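Local coordinates for protein L-ribulose 3-epimerase (Mesorhizobium loti, PDB 3VYL) that binds manganese and probably catalyses the C3 epimerization of ketoses, acting efficiently on L-ribulose and less so on D-psicose and D-tagatose, at residues D72-D77 with L107-G112; R120-R125 with S154-T159; F37-P42 with I63-P68; G141-L146 with N174-L179. One frame throughout, in Å; residues are numbered along the deposited sequence.

Contact 1. Residues D72-D77 with L107-G112; sequences DISSAD and LSAGHG
OD2 of Asp72 takes a weak, bent hydrogen bond from the backbone N of Gly110 (3.1 Å, 147° at the hydrogen). With chi1 at -178°, CG of Asp72 stands opposite its own N, and this carries the carboxylate across to the 107-112 loop. Asp72 to Ser75 form a type I beta turn, closed by Ser75 N on Asp72 O (2.9 Å). With the carboxylate gone, as in an alanine here, the amide of Gly110 would probably lose this acceptor. On the other loop, Ser108 O is hydrogen-bonded to Ser126 OG of helix 120-139. Both loops follow barrel strands, 60-66 and 102-104, and lead into helices 78-98 and 120-139, so the contact joins successive beta-alpha loops of the TIM barrel. The remaining touches are van der Waals. Ile73 runs its CG1-CD1 arm alongside the backbone carbonyls of Leu107 and Ser108, CG1 lying 3.9 Å from Ser108 O, while its side chain also packs on Leu130 of helix 120-139. Ser74 faces the 107-112 loop beside the methyl of Ala109, though the exact place of its hydroxyl is doubtful.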
loop_
_atom_site.group_PDB
_atom_site.type_symbol
_atom_site.label_atom_id
_atom_site.label_comp_id
_atom_site.label_asym_id
_atom_site.label_seq_id
_atom_site.Cartn_x
_atom_site.Cartn_y
_atom_site.Cartn_z
ATOM N N ASP A 72 -35.992 -12.010 -12.523
ATOM C CA ASP A 72 -34.684 -12.488 -12.859
ATOM C C ASP A 72 -34.604 -13.241 -14.174
ATOM O O ASP A 72 -35.080 -14.337 -14.306
ATOM C CB ASP A 72 -34.198 -13.382 -11.748
ATOM C CG ASP A 72 -32.836 -13.878 -11.989
ATOM O OD1 ASP A 72 -32.376 -13.734 -13.103
ATOM O OD2 ASP A 72 -32.217 -14.407 -11.087
ATOM N N ILE A 73 -33.868 -12.673 -15.102
ATOM C CA ILE A 73 -33.731 -13.162 -16.459
ATOM C C ILE A 73 -32.937 -14.433 -16.581
ATOM O O ILE A 73 -32.829 -14.974 -17.638
ATOM C CB ILE A 73 -33.109 -12.123 -17.397
ATOM C CG1 ILE A 73 -31.718 -11.746 -16.964
ATOM C CG2 ILE A 73 -33.914 -10.865 -17.402
ATOM C CD1 ILE A 73 -31.125 -10.725 -17.873
ATOM N N SER A 74 -32.301 -14.841 -15.510
ATOM C CA SER A 74 -31.640 -16.117 -15.449
ATOM C C SER A 74 -32.508 -17.223 -14.927
ATOM O O SER A 74 -32.110 -18.336 -14.943
ATOM C CB SER A 74 -30.415 -15.999 -14.570
ATOM O OG SER A 74 -30.739 -15.322 -13.398
ATOM N N SER A 75 -33.691 -16.896 -14.492
ATOM C CA SER A 75 -34.551 -17.882 -13.921
ATOM C C SER A 75 -35.060 -18.914 -14.894
ATOM O O SER A 75 -35.285 -18.633 -16.040
ATOM C CB SER A 75 -35.718 -17.201 -13.269
ATOM O OG SER A 75 -36.609 -18.173 -12.832
ATOM N N ALA A 76 -35.218 -20.127 -14.415
ATOM C CA ALA A 76 -35.841 -21.190 -15.166
ATOM C C ALA A 76 -37.289 -20.877 -15.431
ATOM O O ALA A 76 -37.816 -21.234 -16.453
ATOM C CB ALA A 76 -35.705 -22.489 -14.440
ATOM N N ASP A 77 -37.956 -20.237 -14.491
ATOM C CA ASP A 77 -39.348 -19.984 -14.668
ATOM C C ASP A 77 -39.495 -18.890 -15.671
ATOM O O ASP A 77 -39.127 -17.776 -15.450
ATOM C CB ASP A 77 -39.969 -19.603 -13.337
ATOM C CG ASP A 77 -41.183 -18.743 -13.489
ATOM O OD1 ASP A 77 -41.312 -18.086 -14.517
ATOM O OD2 ASP A 77 -42.014 -18.716 -12.588
ATOM N N LEU A 107 -27.797 -6.543 -14.305
ATOM C CA LEU A 107 -28.575 -6.717 -15.475
ATOM C C LEU A 107 -28.573 -8.142 -15.850
ATOM O O LEU A 107 -29.217 -8.523 -16.765
ATOM C CB LEU A 107 -27.907 -5.938 -16.576
ATOM C CG LEU A 107 -28.386 -4.554 -16.936
ATOM C CD1 LEU A 107 -28.561 -3.622 -15.789
ATOM C CD2 LEU A 107 -27.437 -3.946 -17.912
ATOM N N SER A 108 -27.809 -8.934 -15.143
ATOM C CA SER A 108 -27.586 -10.328 -15.545
ATOM C C SER A 108 -28.316 -11.378 -14.727
ATOM O O SER A 108 -28.351 -12.546 -15.110
ATOM C CB SER A 108 -26.094 -10.630 -15.481
ATOM O OG SER A 108 -25.497 -9.935 -14.398
ATOM N N ALA A 109 -28.862 -10.974 -13.586
ATOM C CA ALA A 109 -29.473 -11.894 -12.638
ATOM C C ALA A 109 -30.091 -11.080 -11.512
ATOM O O ALA A 109 -29.928 -9.849 -11.474
ATOM C CB ALA A 109 -28.425 -12.842 -12.092
ATOM N N GLY A 110 -30.809 -11.727 -10.601
ATOM C CA GLY A 110 -31.447 -10.981 -9.515
ATOM C C GLY A 110 -30.440 -10.293 -8.606
ATOM O O GLY A 110 -29.423 -10.883 -8.256
ATOM N N HIS A 111 -30.718 -9.039 -8.252
ATOM C CA HIS A 111 -29.974 -8.301 -7.210
ATOM C C HIS A 111 -30.331 -8.781 -5.822
ATOM O O HIS A 111 -31.443 -8.558 -5.335
ATOM C CB HIS A 111 -30.246 -6.798 -7.318
ATOM C CG HIS A 111 -29.373 -5.943 -6.409
ATOM N ND1 HIS A 111 -29.672 -4.659 -6.110
ATOM C CD2 HIS A 111 -28.184 -6.230 -5.741
ATOM C CE1 HIS A 111 -28.717 -4.149 -5.307
ATOM N NE2 HIS A 111 -27.814 -5.113 -5.077
ATOM N N GLY A 112 -29.397 -9.451 -5.164
ATOM C CA GLY A 112 -29.657 -9.932 -3.816
ATOM C C GLY A 112 -28.906 -11.202 -3.500
ATOM O O GLY A 112 -28.259 -11.777 -4.376
#

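Contact 2. Residues R120-R125 with S154-T159; sequences RDQWNR and SNLLNT
Gln122 reaches out from helix 120-139 to Asn155, its chain extended beyond CG so that the amide reaches the loop. NE2 of Gln122 donates to OD1 of Asn155 in a nearly straight hydrogen bond (3.1 Å, 170°). Asn155 OD1 lies in the amide plane of Gln122, but the two amide planes are turned 45° against each other, and the donor is tilted 22° from the carbonyl plane of Asn155. Leu156 comes from the opposite direction to Gln122 and sets its CD1 methyl against the amide, 3.7 Å from Gln122 CD. This same methyl also meets the benzo side of the neighbouring indole, with Leu156 CD1 3.9 Å from Trp123 CE3. The helix thus rests on the loop that leaves strand 143-147 for helix 160-170, a beta-alpha loop of the TIM barrel. The Trp123 side chain crosses Leu157 at about a right angle, and CD2 of Leu157 lies 3.9 Å from Trp123 CZ3, on the six-membered ring. The indole is fixed from its other end as well, NE1 of Trp123 being hydrogen-bonded to Asp169 OD2 and its ring meeting Phe166 edge-to-face. Other subunits close round the same region: Lys296 of the second subunit packs on Trp123, and Trp259 of the third on Asn155.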
loop_
_atom_site.group_PDB
_atom_site.type_symbol
_atom_site.label_atom_id
_atom_site.label_comp_id
_atom_site.label_asym_id
_atom_site.label_seq_id
_atom_site.Cartn_x
_atom_site.Cartn_y
_atom_site.Cartn_z
ATOM N N ARG A 120 -24.886 -23.687 -14.899
ATOM C CA ARG A 120 -24.533 -23.322 -16.272
ATOM C C ARG A 120 -25.752 -22.902 -17.093
ATOM O O ARG A 120 -25.677 -21.988 -17.921
ATOM C CB ARG A 120 -23.779 -24.457 -16.967
ATOM C CG ARG A 120 -23.405 -24.138 -18.409
ATOM C CD ARG A 120 -22.169 -24.904 -18.843
ATOM N NE ARG A 120 -20.932 -24.178 -18.550
ATOM C CZ ARG A 120 -19.788 -24.769 -18.228
ATOM N NH1 ARG A 120 -18.705 -24.040 -17.976
ATOM N NH2 ARG A 120 -19.731 -26.095 -18.134
ATOM N N ASP A 121 -26.878 -23.571 -16.860
ATOM C CA ASP A 121 -28.118 -23.218 -17.542
ATOM C C ASP A 121 -28.549 -21.805 -17.187
ATOM O O ASP A 121 -29.041 -21.072 -18.051
ATOM C CB ASP A 121 -29.230 -24.216 -17.225
ATOM C CG ASP A 121 -28.909 -25.618 -17.702
ATOM O OD1 ASP A 121 -28.039 -25.773 -18.602
ATOM O OD2 ASP A 121 -29.542 -26.562 -17.167
ATOM N N GLN A 122 -28.357 -21.426 -15.922
ATOM C CA GLN A 122 -28.614 -20.050 -15.483
ATOM C C GLN A 122 -27.742 -19.096 -16.297
ATOM O O GLN A 122 -28.237 -18.111 -16.852
ATOM C CB GLN A 122 -28.323 -19.901 -13.986
ATOM C CG GLN A 122 -28.604 -18.522 -13.395
ATOM C CD GLN A 122 -27.844 -18.281 -12.106
ATOM O OE1 GLN A 122 -27.133 -19.160 -11.620
ATOM N NE2 GLN A 122 -27.974 -17.081 -11.556
ATOM N N TRP A 123 -26.450 -19.421 -16.372
ATOM C CA TRP A 123 -25.477 -18.685 -17.182
ATOM C C TRP A 123 -25.943 -18.507 -18.608
ATOM O O TRP A 123 -26.091 -17.375 -19.082
ATOM C CB TRP A 123 -24.126 -19.405 -17.143
ATOM C CG TRP A 123 -22.983 -18.655 -17.781
ATOM C CD1 TRP A 123 -22.689 -18.546 -19.136
ATOM C CD2 TRP A 123 -21.924 -17.898 -17.101
ATOM N NE1 TRP A 123 -21.564 -17.792 -19.334
ATOM C CE2 TRP A 123 -21.057 -17.370 -18.156
ATOM C CE3 TRP A 123 -21.623 -17.610 -15.772
ATOM C CZ2 TRP A 123 -19.935 -16.600 -17.870
ATOM C CZ3 TRP A 123 -20.494 -16.828 -15.497
ATOM C CH2 TRP A 123 -19.676 -16.333 -16.523
ATOM N N ASN A 124 -26.196 -19.628 -19.294
ATOM C CA ASN A 124 -26.598 -19.609 -20.708
ATOM C C ASN A 124 -27.904 -18.828 -20.969
ATOM O O ASN A 124 -27.984 -18.060 -21.934
ATOM C CB ASN A 124 -26.659 -21.034 -21.294
ATOM C CG ASN A 124 -25.322 -21.786 -21.198
ATOM O OD1 ASN A 124 -24.230 -21.200 -21.298
ATOM N ND2 ASN A 124 -25.409 -23.098 -21.006
ATOM N N ARG A 125 -28.903 -19.009 -20.100
ATOM C CA ARG A 125 -30.178 -18.285 -20.211
ATOM C C ARG A 125 -29.965 -16.775 -20.219
ATOM O O ARG A 125 -30.439 -16.071 -21.120
ATOM C CB ARG A 125 -31.137 -18.653 -19.070
ATOM C CG ARG A 125 -31.789 -20.021 -19.172
ATOM C CD ARG A 125 -32.964 -20.155 -18.205
ATOM N NE ARG A 125 -32.549 -20.385 -16.816
ATOM C CZ ARG A 125 -32.277 -21.575 -16.284
ATOM N NH1 ARG A 125 -32.356 -22.673 -17.009
ATOM N NH2 ARG A 125 -31.909 -21.664 -15.017
ATOM N N SER A 154 -25.219 -10.918 -6.013
ATOM C CA SER A 154 -25.599 -11.759 -7.101
ATOM C C SER A 154 -24.813 -13.023 -6.979
ATOM O O SER A 154 -23.803 -13.042 -6.349
ATOM C CB SER A 154 -25.266 -11.121 -8.427
ATOM O OG SER A 154 -25.679 -11.926 -9.492
ATOM N N ASN A 155 -25.268 -14.089 -7.593
ATOM C CA ASN A 155 -24.487 -15.283 -7.565
ATOM C C ASN A 155 -23.832 -15.618 -8.856
ATOM O O ASN A 155 -23.251 -16.641 -8.991
ATOM C CB ASN A 155 -25.282 -16.452 -7.027
ATOM C CG ASN A 155 -26.363 -16.887 -7.937
ATOM O OD1 ASN A 155 -26.736 -16.198 -8.823
ATOM N ND2 ASN A 155 -26.876 -18.030 -7.698
ATOM N N LEU A 156 -23.917 -14.735 -9.818
ATOM C CA LEU A 156 -23.422 -15.064 -11.115
ATOM C C LEU A 156 -22.149 -14.373 -11.504
ATOM O O LEU A 156 -21.155 -14.995 -11.647
ATOM C CB LEU A 156 -24.495 -14.779 -12.156
ATOM C CG LEU A 156 -24.512 -15.467 -13.506
ATOM C CD1 LEU A 156 -24.585 -16.948 -13.357
ATOM C CD2 LEU A 156 -25.712 -14.987 -14.265
ATOM N N LEU A 157 -22.192 -13.078 -11.686
ATOM C CA LEU A 157 -21.002 -12.371 -12.082
ATOM C C LEU A 157 -20.409 -11.564 -10.982
ATOM O O LEU A 157 -20.830 -10.478 -10.729
ATOM C CB LEU A 157 -21.318 -11.452 -13.236
ATOM C CG LEU A 157 -22.132 -11.954 -14.395
ATOM C CD1 LEU A 157 -22.330 -10.837 -15.349
ATOM C CD2 LEU A 157 -21.455 -13.077 -15.102
ATOM N N ASN A 158 -19.371 -12.106 -10.385
ATOM C CA ASN A 158 -18.736 -11.507 -9.240
ATOM C C ASN A 158 -17.362 -11.075 -9.591
ATOM O O ASN A 158 -16.735 -10.421 -8.855
ATOM C CB ASN A 158 -18.660 -12.485 -8.056
ATOM C CG ASN A 158 -20.001 -12.988 -7.612
ATOM O OD1 ASN A 158 -20.939 -12.250 -7.492
ATOM N ND2 ASN A 158 -20.083 -14.243 -7.381
ATOM N N THR A 159 -16.890 -11.478 -10.739
ATOM C CA THR A 159 -15.501 -11.244 -11.126
ATOM C C THR A 159 -15.399 -10.652 -12.536
ATOM O O THR A 159 -16.190 -11.006 -13.419
ATOM C CB THR A 159 -14.712 -12.555 -10.930
ATOM O OG1 THR A 159 -13.903 -12.447 -9.745
ATOM C CG2 THR A 159 -13.835 -12.911 -12.113
#

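Contact 3. Residues F37-P42 with I63-P68; sequences FSYLDP and ISIGLP
The ring of Phe37 has the CD1 methyl of Ile63 at its edge, near the ring plane, and CD1 of Leu40 over one face, 4.1 Å above the plane and offset toward the rim. The ring of Tyr39 likewise receives a methyl at its edge: CG2 of Ile65 lies near its plane, 3.6 Å from Tyr39 CD1, and the two side chains run side by side in the same direction. At Ile63 the chi1 of -48° sets CG1 opposite the carbonyl carbon, and the arm ends with CD1 3.6 Å from CB of Phe37, while CG2 leans on the carbonyl of Phe37. Cutting the side chain back to an alanine is likely to leave a gap beside CB of Phe37 and at the edge of its ring, where CD1 now sits. Between the backbones, Ser64 N donates to Phe37 O (3.1 Å, 157°). Phe37 and Ile63 pair as a parallel beta bridge and send their side chains to one face of the sheet, where Phe37 packs on Leu24 and Ile54 and Ile63 on Thr95 of the surrounding helices. OG of Ser64 is hydrogen-bonded to OE2 of Glu36, and the side chain of Ser64 is about 5 Å from that of the manganese ligand His206. Parallel strands ringed by helices, here 34-37 beside 60-66, make the TIM barrel; this xylose isomerase-like enzyme holds manganese within it.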
loop_
_atom_site.group_PDB
_atom_site.type_symbol
_atom_site.label_atom_id
_atom_site.label_comp_id
_atom_site.label_asym_id
_atom_site.label_seq_id
_atom_site.Cartn_x
_atom_site.Cartn_y
_atom_site.Cartn_z
ATOM N N PHE A 37 -29.428 7.782 -12.343
ATOM C CA PHE A 37 -30.712 7.558 -11.750
ATOM C C PHE A 37 -30.933 6.086 -11.723
ATOM O O PHE A 37 -30.586 5.445 -12.638
ATOM C CB PHE A 37 -31.786 8.228 -12.587
ATOM C CG PHE A 37 -31.860 9.711 -12.410
ATOM C CD1 PHE A 37 -32.142 10.249 -11.199
ATOM C CD2 PHE A 37 -31.667 10.541 -13.456
ATOM C CE1 PHE A 37 -32.211 11.585 -11.018
ATOM C CE2 PHE A 37 -31.749 11.879 -13.298
ATOM C CZ PHE A 37 -32.014 12.405 -12.076
ATOM N N SER A 38 -31.401 5.555 -10.606
ATOM C CA SER A 38 -31.770 4.149 -10.454
ATOM C C SER A 38 -32.992 3.556 -11.114
ATOM O O SER A 38 -32.958 2.440 -11.550
ATOM C CB SER A 38 -32.002 3.844 -9.009
ATOM O OG SER A 38 -33.297 3.259 -8.868
ATOM N N TYR A 39 -34.122 4.219 -11.002
ATOM C CA TYR A 39 -35.248 3.991 -11.884
ATOM C C TYR A 39 -36.304 5.039 -11.662
ATOM O O TYR A 39 -36.541 5.434 -10.546
ATOM C CB TYR A 39 -35.812 2.583 -11.739
ATOM C CG TYR A 39 -36.678 2.166 -12.893
ATOM C CD1 TYR A 39 -36.148 1.556 -13.998
ATOM C CD2 TYR A 39 -38.023 2.394 -12.872
ATOM C CE1 TYR A 39 -36.943 1.177 -15.045
ATOM C CE2 TYR A 39 -38.827 2.026 -13.915
ATOM C CZ TYR A 39 -38.270 1.418 -14.986
ATOM O OH TYR A 39 -39.073 1.073 -16.000
ATOM N N LEU A 40 -36.980 5.418 -12.727
ATOM C CA LEU A 40 -37.993 6.433 -12.676
ATOM C C LEU A 40 -39.236 5.961 -13.394
ATOM O O LEU A 40 -39.161 5.498 -14.509
ATOM C CB LEU A 40 -37.468 7.690 -13.331
ATOM C CG LEU A 40 -36.262 8.327 -12.676
ATOM C CD1 LEU A 40 -35.763 9.454 -13.533
ATOM C CD2 LEU A 40 -36.623 8.882 -11.334
ATOM N N ASP A 41 -40.391 6.093 -12.776
ATOM C CA ASP A 41 -41.618 5.681 -13.453
ATOM C C ASP A 41 -42.113 6.759 -14.428
ATOM O O ASP A 41 -42.330 7.903 -14.023
ATOM C CB ASP A 41 -42.705 5.320 -12.440
ATOM C CG ASP A 41 -44.003 4.920 -13.105
ATOM O OD1 ASP A 41 -44.003 3.926 -13.864
ATOM O OD2 ASP A 41 -45.021 5.605 -12.875
ATOM N N PRO A 42 -42.275 6.396 -15.720
ATOM C CA PRO A 42 -42.736 7.326 -16.768
ATOM C C PRO A 42 -44.046 8.061 -16.461
ATOM O O PRO A 42 -44.161 9.243 -16.779
ATOM C CB PRO A 42 -42.902 6.416 -17.992
ATOM C CG PRO A 42 -41.908 5.328 -17.775
ATOM C CD PRO A 42 -41.896 5.086 -16.287
ATOM N N ILE A 63 -28.615 5.361 -16.511
ATOM C CA ILE A 63 -29.559 4.671 -15.657
ATOM C C ILE A 63 -29.008 3.301 -15.236
ATOM O O ILE A 63 -28.544 2.506 -16.072
ATOM C CB ILE A 63 -30.953 4.516 -16.316
ATOM C CG1 ILE A 63 -31.443 5.840 -16.924
ATOM C CG2 ILE A 63 -31.962 3.956 -15.316
ATOM C CD1 ILE A 63 -31.866 6.907 -15.931
ATOM N N SER A 64 -29.056 3.044 -13.930
ATOM C CA SER A 64 -28.661 1.763 -13.379
ATOM C C SER A 64 -29.827 1.201 -12.612
ATOM O O SER A 64 -30.535 1.939 -11.932
ATOM C CB SER A 64 -27.487 1.939 -12.422
ATOM O OG SER A 64 -27.886 2.665 -11.268
ATOM N N ILE A 65 -30.018 -0.109 -12.709
ATOM C CA ILE A 65 -31.016 -0.804 -11.904
ATOM C C ILE A 65 -30.413 -2.111 -11.399
ATOM O O ILE A 65 -29.299 -2.490 -11.794
ATOM C CB ILE A 65 -32.298 -1.125 -12.714
ATOM C CG1 ILE A 65 -31.989 -2.087 -13.865
ATOM C CG2 ILE A 65 -32.949 0.146 -13.240
ATOM C CD1 ILE A 65 -33.202 -2.816 -14.393
ATOM N N GLY A 66 -31.153 -2.792 -10.525
ATOM C CA GLY A 66 -30.842 -4.157 -10.131
ATOM C C GLY A 66 -32.106 -4.960 -10.317
ATOM O O GLY A 66 -33.117 -4.646 -9.701
ATOM N N LEU A 67 -32.072 -5.978 -11.171
ATOM C CA LEU A 67 -33.267 -6.774 -11.442
ATOM C C LEU A 67 -33.865 -7.302 -10.142
ATOM O O LEU A 67 -33.118 -7.670 -9.233
ATOM C CB LEU A 67 -32.971 -7.937 -12.409
ATOM C CG LEU A 67 -32.779 -7.636 -13.908
ATOM C CD1 LEU A 67 -32.329 -8.867 -14.670
ATOM C CD2 LEU A 67 -34.047 -7.064 -14.530
ATOM N N PRO A 68 -35.214 -7.305 -10.034
ATOM C CA PRO A 68 -35.886 -7.895 -8.863
ATOM C C PRO A 68 -35.902 -9.408 -8.943
ATOM O O PRO A 68 -35.778 -9.955 -10.028
ATOM C CB PRO A 68 -37.313 -7.344 -8.956
ATOM C CG PRO A 68 -37.509 -7.062 -10.403
ATOM C CD PRO A 68 -36.172 -6.626 -10.929
#

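Contact 4. Residues G141-L146 with N174-L179; sequences GVTLNL and NIFLHL
Ile175 sets its CG2 methyl against the forked end of Leu146, 3.7 Å from CD2, with CD1 of Leu146 equally near. On the same face Leu144 lies side by side with Ile175, CD1 to Ile175 CG1 at 4.2 Å. These side chains look out to the helices, Ile175 packing on Ile167 and Leu146 on Phe166 of helix 160-170. On the other face Asn145 and Phe176 come together, with Asn145 ND2 3.7 Å from Phe176 CB; the ring edge receives CG2 of Thr143 at CE2. The two segments open and close a beta-alpha-beta unit of the TIM barrel, in which helix 160-170 joins neighbouring parallel strands, their short runs 143-146 and 175-179 inclined at 44°. Four backbone bonds zip the strands: Leu144 N to Asn174 O, Phe176 N to Leu144 O (2.7 Å), Leu146 N to Phe176 O, and His178 N to Leu146 O (2.8 Å). The first two run nearly along the C=O axis, whereas the last donor stands well above the carbonyl plane of Leu146. Before the strands proper, Asn174 has CG anti to the backbone N (chi1 -159°), which brings its amide to Val142 O, ND2 giving a bond of 2.7 Å at 166°; ND2 also serves Ala134 O. At the other end His178 meets the manganese ligand His206 edge-to-face, and the side chain of His178 is about 4 Å from the manganese ion.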
loop_
_atom_site.group_PDB
_atom_site.type_symbol
_atom_site.label_atom_id
_atom_site.label_comp_id
_atom_site.label_asym_id
_atom_site.label_seq_id
_atom_site.Cartn_x
_atom_site.Cartn_y
_atom_site.Cartn_z
ATOM N N GLY A 141 -29.844 3.470 -29.316
ATOM C CA GLY A 141 -28.632 4.291 -29.169
ATOM C C GLY A 141 -28.043 4.237 -27.767
ATOM O O GLY A 141 -27.615 5.265 -27.228
ATOM N N VAL A 142 -28.046 3.041 -27.172
ATOM C CA VAL A 142 -27.560 2.838 -25.801
ATOM C C VAL A 142 -26.791 1.532 -25.620
ATOM O O VAL A 142 -27.108 0.508 -26.222
ATOM C CB VAL A 142 -28.678 2.930 -24.717
ATOM C CG1 VAL A 142 -29.386 4.283 -24.748
ATOM C CG2 VAL A 142 -29.662 1.774 -24.819
ATOM N N THR A 143 -25.778 1.582 -24.767
ATOM C CA THR A 143 -24.961 0.404 -24.459
ATOM C C THR A 143 -25.497 -0.316 -23.221
ATOM O O THR A 143 -26.120 0.309 -22.362
ATOM C CB THR A 143 -23.516 0.840 -24.195
ATOM O OG1 THR A 143 -23.518 1.896 -23.218
ATOM C CG2 THR A 143 -22.883 1.357 -25.481
ATOM N N LEU A 144 -25.289 -1.624 -23.142
ATOM C CA LEU A 144 -25.563 -2.362 -21.903
ATOM C C LEU A 144 -24.252 -2.638 -21.148
ATOM O O LEU A 144 -23.338 -3.293 -21.669
ATOM C CB LEU A 144 -26.294 -3.687 -22.168
ATOM C CG LEU A 144 -27.708 -3.840 -22.760
ATOM C CD1 LEU A 144 -28.111 -5.311 -22.737
ATOM C CD2 LEU A 144 -28.775 -2.984 -22.084
ATOM N N ASN A 145 -24.165 -2.138 -19.920
ATOM C CA ASN A 145 -22.997 -2.378 -19.080
ATOM C C ASN A 145 -23.357 -3.222 -17.875
ATOM O O ASN A 145 -24.074 -2.777 -16.977
ATOM C CB ASN A 145 -22.356 -1.059 -18.656
ATOM C CG ASN A 145 -22.314 -0.055 -19.784
ATOM O OD1 ASN A 145 -23.341 0.527 -20.140
ATOM N ND2 ASN A 145 -21.131 0.142 -20.368
ATOM N N LEU A 146 -22.853 -4.451 -17.885
ATOM C CA LEU A 146 -23.134 -5.452 -16.870
ATOM C C LEU A 146 -22.374 -5.190 -15.572
ATOM O O LEU A 146 -21.144 -5.304 -15.566
ATOM C CB LEU A 146 -22.733 -6.813 -17.423
ATOM C CG LEU A 146 -23.788 -7.699 -18.083
ATOM C CD1 LEU A 146 -24.760 -6.944 -18.981
ATOM C CD2 LEU A 146 -23.097 -8.824 -18.829
ATOM N N ASN A 174 -22.575 -4.986 -28.010
ATOM C CA ASN A 174 -23.179 -3.873 -27.283
ATOM C C ASN A 174 -23.301 -4.174 -25.783
ATOM O O ASN A 174 -24.005 -3.486 -25.035
ATOM C CB ASN A 174 -24.519 -3.458 -27.895
ATOM C CG ASN A 174 -24.917 -2.044 -27.506
ATOM O OD1 ASN A 174 -24.059 -1.179 -27.324
ATOM N ND2 ASN A 174 -26.217 -1.807 -27.355
ATOM N N ILE A 175 -22.601 -5.212 -25.348
ATOM C CA ILE A 175 -22.537 -5.533 -23.933
ATOM C C ILE A 175 -21.117 -5.325 -23.394
ATOM O O ILE A 175 -20.168 -5.996 -23.809
ATOM C CB ILE A 175 -23.072 -6.952 -23.638
ATOM C CG1 ILE A 175 -24.553 -7.044 -24.014
ATOM C CG2 ILE A 175 -22.887 -7.295 -22.166
ATOM C CD1 ILE A 175 -25.100 -8.453 -24.050
ATOM N N PHE A 176 -20.992 -4.372 -22.477
ATOM C CA PHE A 176 -19.718 -4.064 -21.837
ATOM C C PHE A 176 -19.747 -4.348 -20.331
ATOM O O PHE A 176 -20.756 -4.818 -19.796
ATOM C CB PHE A 176 -19.328 -2.611 -22.115
ATOM C CG PHE A 176 -19.214 -2.289 -23.576
ATOM C CD1 PHE A 176 -18.135 -2.759 -24.328
ATOM C CD2 PHE A 176 -20.188 -1.517 -24.212
ATOM C CE1 PHE A 176 -18.031 -2.463 -25.679
ATOM C CE2 PHE A 176 -20.085 -1.222 -25.566
ATOM C CZ PHE A 176 -19.008 -1.696 -26.297
ATOM N N LEU A 177 -18.629 -4.075 -19.661
ATOM C CA LEU A 177 -18.513 -4.269 -18.216
ATOM C C LEU A 177 -18.735 -2.993 -17.429
ATOM O O LEU A 177 -18.288 -1.904 -17.820
ATOM C CB LEU A 177 -17.154 -4.854 -17.830
ATOM C CG LEU A 177 -16.832 -6.288 -18.215
ATOM C CD1 LEU A 177 -15.386 -6.561 -17.835
ATOM C CD2 LEU A 177 -17.783 -7.275 -17.551
ATOM N N HIS A 178 -19.433 -3.160 -16.310
ATOM C CA HIS A 178 -19.610 -2.123 -15.324
ATOM C C HIS A 178 -18.912 -2.633 -14.103
ATOM O O HIS A 178 -19.359 -3.583 -13.456
ATOM C CB HIS A 178 -21.100 -1.872 -15.100
ATOM C CG HIS A 178 -21.411 -0.859 -14.013
ATOM N ND1 HIS A 178 -22.662 -0.666 -13.545
ATOM C CD2 HIS A 178 -20.589 -0.004 -13.288
ATOM C CE1 HIS A 178 -22.645 0.271 -12.587
ATOM N NE2 HIS A 178 -21.378 0.673 -12.422
ATOM N N LEU A 179 -17.764 -2.034 -13.816
ATOM C CA LEU A 179 -16.960 -2.387 -12.651
ATOM C C LEU A 179 -17.204 -1.425 -11.471
ATOM O O LEU A 179 -17.436 -0.217 -11.663
ATOM C CB LEU A 179 -15.480 -2.406 -13.040
ATOM C CG LEU A 179 -15.047 -3.382 -14.139
ATOM C CD1 LEU A 179 -13.545 -3.293 -14.333
ATOM C CD2 LEU A 179 -15.445 -4.821 -13.845
#

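All four contacts belong to one TIM barrel. Along the chain contact 3 closes before contact 1 opens, and contact 1 before contacts 2 and 4, whose segments alternate. Contacts 3 and 4 both reach the same closed sheet, centres 15 Å apart, at strands two and three and at strands five and six. Contacts 1 and 2 tie together beta-alpha loops and the start of helix 120-139; their centres are 9 Å apart, and Ser74 O with Arg125 NE bridges them by a probable hydrogen bond. Leu67 of contact 3 packs on Ile73 of contact 1, and Leu157 of contact 2 on Leu146 of contact 4. The loop contacts are thus joined to the strands that surround the manganese site.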